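Local coordinates for protein triacylglycerol lipase (Clostridium botulinum, PDB 5AH1) that hydrolyses ester bonds as an alpha/beta-hydrolase of the triacylglycerol lipase type, probably including those of synthetic polyesters, at residues Val81-Gly85 / Lys98-Gly102; Ile179-Met183 / His426-Val430. All coordinates share one frame; numbering follows the deposited sequence. Where two conformers were deposited one is given.

Contact 1: residues Val81-Gly85 / Lys98-Gly102; sequences VLVHG and KYWGG
The Tyr99 ring takes His84 CB squarely over one face, and the Trp100 indole takes Leu82 CB over one of its own. The first is a centred CH-pi contact, with His84 CB 3.4 Å from the centroid of the Tyr99 ring. The second is less centred: Leu82 CB stands 3.7 Å from the centroid of the five-membered ring of Trp100, while Leu82 CD1 reaches Trp100 CG at 3.8 Å. On the other face of Trp100 lies Tyr99 CD1, toward the rim, so the indole is held between its own neighbour and the strand. At the edge of Trp100, CZ2 meets Val83 O at 3.5 Å, close to the ring plane. The imidazole of His84 turns an edge toward the Tyr99 face, the planes inclined at 59°. The backbone sets His84 CB over the tyrosine; CG, between the backbone N and the carbonyl carbon (chi1 64°), then carries the imidazole away, where ND1 bonds Gly85 O at 2.9 Å. At the polar end of Tyr99, Gly85 N gives OH a weak bond of 3.1 Å, bent to 149° at the hydrogen; the main polar partner of this hydroxyl is His181 ND1. A water in the plane of Trp100 accepts from NE1 at 2.9 Å, donates to Leu82 O at 3.2 Å and takes a weak bond from His84 N. The buried indole N-H is therefore satisfied by one water that links it to the strand backbone. In His84, ND1 donates to Gly85 O and NE2 faces Val122 N, a pairing that fixes the ring's rotation and is consistent with a neutral imidazole protonated on ND1.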
# COMPACT_ATOMS: atom_id res chain seq x y z
N VAL A 81 -0.03 -5.54 12.06
CA VAL A 81 0.82 -5.99 10.98
C VAL A 81 0.82 -4.90 9.91
O VAL A 81 -0.23 -4.53 9.37
CB VAL A 81 0.35 -7.36 10.40
CG1 VAL A 81 1.17 -7.75 9.18
CG2 VAL A 81 0.43 -8.45 11.47
N LEU A 82 2.02 -4.42 9.60
CA LEU A 82 2.25 -3.34 8.63
C LEU A 82 2.51 -3.92 7.24
O LEU A 82 3.29 -4.86 7.11
CB LEU A 82 3.47 -2.54 9.07
CG LEU A 82 3.41 -1.88 10.45
CD1 LEU A 82 4.76 -1.32 10.83
CD2 LEU A 82 2.38 -0.77 10.49
N VAL A 83 1.88 -3.34 6.23
CA VAL A 83 1.97 -3.84 4.86
C VAL A 83 2.24 -2.69 3.87
O VAL A 83 1.42 -1.80 3.67
CB VAL A 83 0.68 -4.58 4.46
CG1 VAL A 83 0.85 -5.19 3.05
CG2 VAL A 83 0.31 -5.65 5.49
N HIS A 84 3.45 -2.72 3.30
CA HIS A 84 3.92 -1.71 2.37
C HIS A 84 3.17 -1.73 1.04
O HIS A 84 2.45 -2.68 0.71
CB HIS A 84 5.41 -1.95 2.11
CG HIS A 84 5.70 -3.25 1.42
ND1 HIS A 84 5.55 -3.41 0.07
CD2 HIS A 84 6.09 -4.45 1.91
CE1 HIS A 84 5.86 -4.66 -0.26
NE2 HIS A 84 6.19 -5.31 0.84
N GLY A 85 3.38 -0.67 0.28
CA GLY A 85 2.79 -0.52 -1.04
C GLY A 85 3.65 -0.94 -2.21
O GLY A 85 4.45 -1.87 -2.15
N LYS A 98 14.11 1.73 6.30
CA LYS A 98 12.82 1.07 6.47
C LYS A 98 11.70 1.71 5.66
O LYS A 98 11.59 2.93 5.60
CB LYS A 98 12.42 1.09 7.96
CG LYS A 98 13.36 0.30 8.85
CD LYS A 98 13.16 -1.22 8.70
CE LYS A 98 14.20 -2.01 9.51
NZ LYS A 98 15.54 -1.93 8.90
N TYR A 99 10.84 0.88 5.08
CA TYR A 99 9.63 1.40 4.45
C TYR A 99 8.83 2.17 5.51
O TYR A 99 8.35 3.28 5.28
CB TYR A 99 8.78 0.29 3.87
CG TYR A 99 7.62 0.80 3.05
CD1 TYR A 99 6.40 1.11 3.65
CD2 TYR A 99 7.73 0.99 1.68
CE1 TYR A 99 5.32 1.56 2.90
CE2 TYR A 99 6.68 1.44 0.93
CZ TYR A 99 5.48 1.74 1.53
OH TYR A 99 4.43 2.16 0.74
N TRP A 100 8.69 1.55 6.68
CA TRP A 100 7.92 2.12 7.76
C TRP A 100 8.81 2.93 8.69
O TRP A 100 9.32 2.43 9.69
CB TRP A 100 7.18 1.01 8.52
CG TRP A 100 6.10 0.38 7.66
CD1 TRP A 100 6.20 -0.78 6.93
CD2 TRP A 100 4.78 0.89 7.42
NE1 TRP A 100 5.02 -1.02 6.27
CE2 TRP A 100 4.13 -0.02 6.56
CE3 TRP A 100 4.08 2.01 7.87
CZ2 TRP A 100 2.82 0.17 6.14
CZ3 TRP A 100 2.78 2.19 7.48
CH2 TRP A 100 2.16 1.28 6.61
N GLY A 101 9.02 4.19 8.30
CA GLY A 101 9.70 5.18 9.11
C GLY A 101 11.02 5.67 8.55
O GLY A 101 11.56 6.66 9.01
N GLY A 102 11.56 4.97 7.56
CA GLY A 102 12.83 5.39 6.97
C GLY A 102 14.01 5.15 7.89
O GLY A 102 14.38 4.01 8.15
O HOH W 1 5.50 -3.65 5.15

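Contact 2: residues Ile179-Met183 / His426-Val430; sequences IGHSM and HMDIV. With K (potassium ion), chain C.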
# COMPACT_ATOMS: atom_id res chain seq x y z
N ILE A 179 -2.52 -2.69 8.78
CA ILE A 179 -2.31 -1.32 8.33
C ILE A 179 -1.52 -1.36 7.03
O ILE A 179 -0.42 -1.90 7.00
CB ILE A 179 -1.56 -0.46 9.38
CG1 ILE A 179 -2.32 -0.43 10.72
CG2 ILE A 179 -1.33 0.95 8.87
CD1 ILE A 179 -1.67 0.39 11.84
N GLY A 180 -2.09 -0.76 5.99
CA GLY A 180 -1.49 -0.82 4.67
C GLY A 180 -1.35 0.55 4.05
O GLY A 180 -2.32 1.30 3.96
N HIS A 181 -0.14 0.87 3.59
CA HIS A 181 0.14 2.15 2.94
C HIS A 181 0.12 1.95 1.44
O HIS A 181 0.60 0.94 0.93
CB HIS A 181 1.49 2.69 3.40
CG HIS A 181 1.90 3.95 2.71
ND1 HIS A 181 2.90 3.98 1.75
CD2 HIS A 181 1.41 5.21 2.79
CE1 HIS A 181 3.04 5.22 1.32
NE2 HIS A 181 2.15 5.98 1.93
N SER A 182 -0.37 2.94 0.71
CA SER A 182 -0.30 2.88 -0.75
C SER A 182 -1.06 1.62 -1.17
O SER A 182 -2.12 1.31 -0.62
CB SER A 182 1.19 2.89 -1.20
OG SER A 182 1.38 2.37 -2.51
N MET A 183 -0.52 0.90 -2.14
CA MET A 183 -1.08 -0.36 -2.59
C MET A 183 -1.30 -1.39 -1.46
O MET A 183 -2.14 -2.29 -1.57
CB MET A 183 -0.16 -0.97 -3.64
CG MET A 183 -0.80 -2.08 -4.45
SD MET A 183 0.42 -2.79 -5.57
CE MET A 183 -0.68 -3.90 -6.44
N HIS A 426 2.93 11.62 -0.39
CA HIS A 426 2.69 10.20 -0.35
C HIS A 426 3.65 9.43 0.55
O HIS A 426 3.24 8.49 1.21
CB HIS A 426 2.79 9.66 -1.78
CG HIS A 426 2.22 8.29 -1.94
ND1 HIS A 426 0.87 8.02 -1.87
CD2 HIS A 426 2.82 7.10 -2.18
CE1 HIS A 426 0.66 6.73 -2.06
NE2 HIS A 426 1.83 6.15 -2.25
N MET A 427 4.92 9.83 0.54
CA MET A 427 5.96 9.12 1.29
C MET A 427 6.17 9.72 2.69
O MET A 427 6.60 9.02 3.61
CB MET A 427 7.27 9.08 0.49
CG MET A 427 7.16 8.30 -0.81
SD MET A 427 8.75 7.81 -1.52
CE MET A 427 9.58 9.38 -1.72
N ASP A 428 5.85 11.00 2.86
CA ASP A 428 6.03 11.68 4.15
C ASP A 428 5.33 10.93 5.28
O ASP A 428 5.82 10.91 6.42
CB ASP A 428 5.43 13.08 4.12
CG ASP A 428 6.21 14.07 3.26
OD1 ASP A 428 7.42 13.84 3.00
OD2 ASP A 428 5.60 15.09 2.84
N ILE A 429 4.16 10.37 4.99
CA ILE A 429 3.36 9.73 6.03
C ILE A 429 3.97 8.43 6.55
O ILE A 429 3.58 7.95 7.62
CB ILE A 429 1.88 9.51 5.55
CG1 ILE A 429 0.95 9.05 6.69
CG2 ILE A 429 1.84 8.54 4.34
CD1 ILE A 429 0.91 9.98 7.90
N VAL A 430 4.92 7.86 5.81
CA VAL A 430 5.69 6.72 6.32
C VAL A 430 7.13 7.14 6.67
O VAL A 430 8.02 6.29 6.81
CB VAL A 430 5.68 5.50 5.36
CG1 VAL A 430 4.28 4.95 5.24
CG2 VAL A 430 6.23 5.84 3.97
K K C . 7.52 15.98 1.58
O HOH W 2 3.01 4.04 -3.71
O HOH W 3 8.87 17.87 0.83
O HOH W 4 9.64 14.96 0.92
O HOH W 5 8.65 16.37 3.84
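The nucleophile elbow of an alpha/beta-hydrolase, recognisable in the GxSxG pattern of Gly180, Ser182 and Gly184, here meets the loop of His426: Ser182 CB lies 3.5 Å from His426 NE2. Ser182 stands where strand 176-181 gives way to helix 183-197, and its phi of 60° is the strained backbone expected of such an elbow. Its OG has two deposited positions; in the one described, a water bridges it to His426 NE2, a link that is correspondingly uncertain. His426 ND1 bonds Asp384 OD2, so Ser182, His426 and Asp384 match a catalytic triad, a role inferred from fold and geometry. His181 braces this loop from beside the serine. Its CG is anti to the backbone N (chi1 176°), carrying the ring outward until NE2 donates to His426 O at 2.8 Å, a bond bent to 135° at the hydrogen; its ND1 is hydrogen-bonded to Tyr99 OH, so both ring nitrogens are engaged. Val430 CG1 sits over the centre of the His181 ring, 3.7 Å from its centroid, and Ile429 CG2 approaches NE2 obliquely at 3.5 Å. Farther along the loop, Asp428 binds a potassium ion through OD1 (2.6 Å) and OD2 (2.5 Å), with Asp425, Pro351 and waters as further ligands. Thus the carbonyl of the probable catalytic histidine takes a hydrogen bond from His181, probably a second-shell residue, while the His426 ring is oriented by Asp384.

In the fold
Both segments of contact 1 come earlier in the chain than those of contact 2, yet their centres lie about 7 Å apart near the middle of the protein. Strands 80-83 and 176-181 are parallel neighbours in the central sheet, joined where Val83 N meets Ile179 O at 2.8 Å. A second bridge runs between side chains: Tyr99 OH reaches His181 ND1 at 2.6 Å, linking the loop after the first strand to the residue beside the elbow serine. Tyr99 O also packs on Val430 CB, and Gly85 CA lies near Ser182 OG. The loops at the C-terminal ends of these strands thereby converge with the His426 loop around the probable active site.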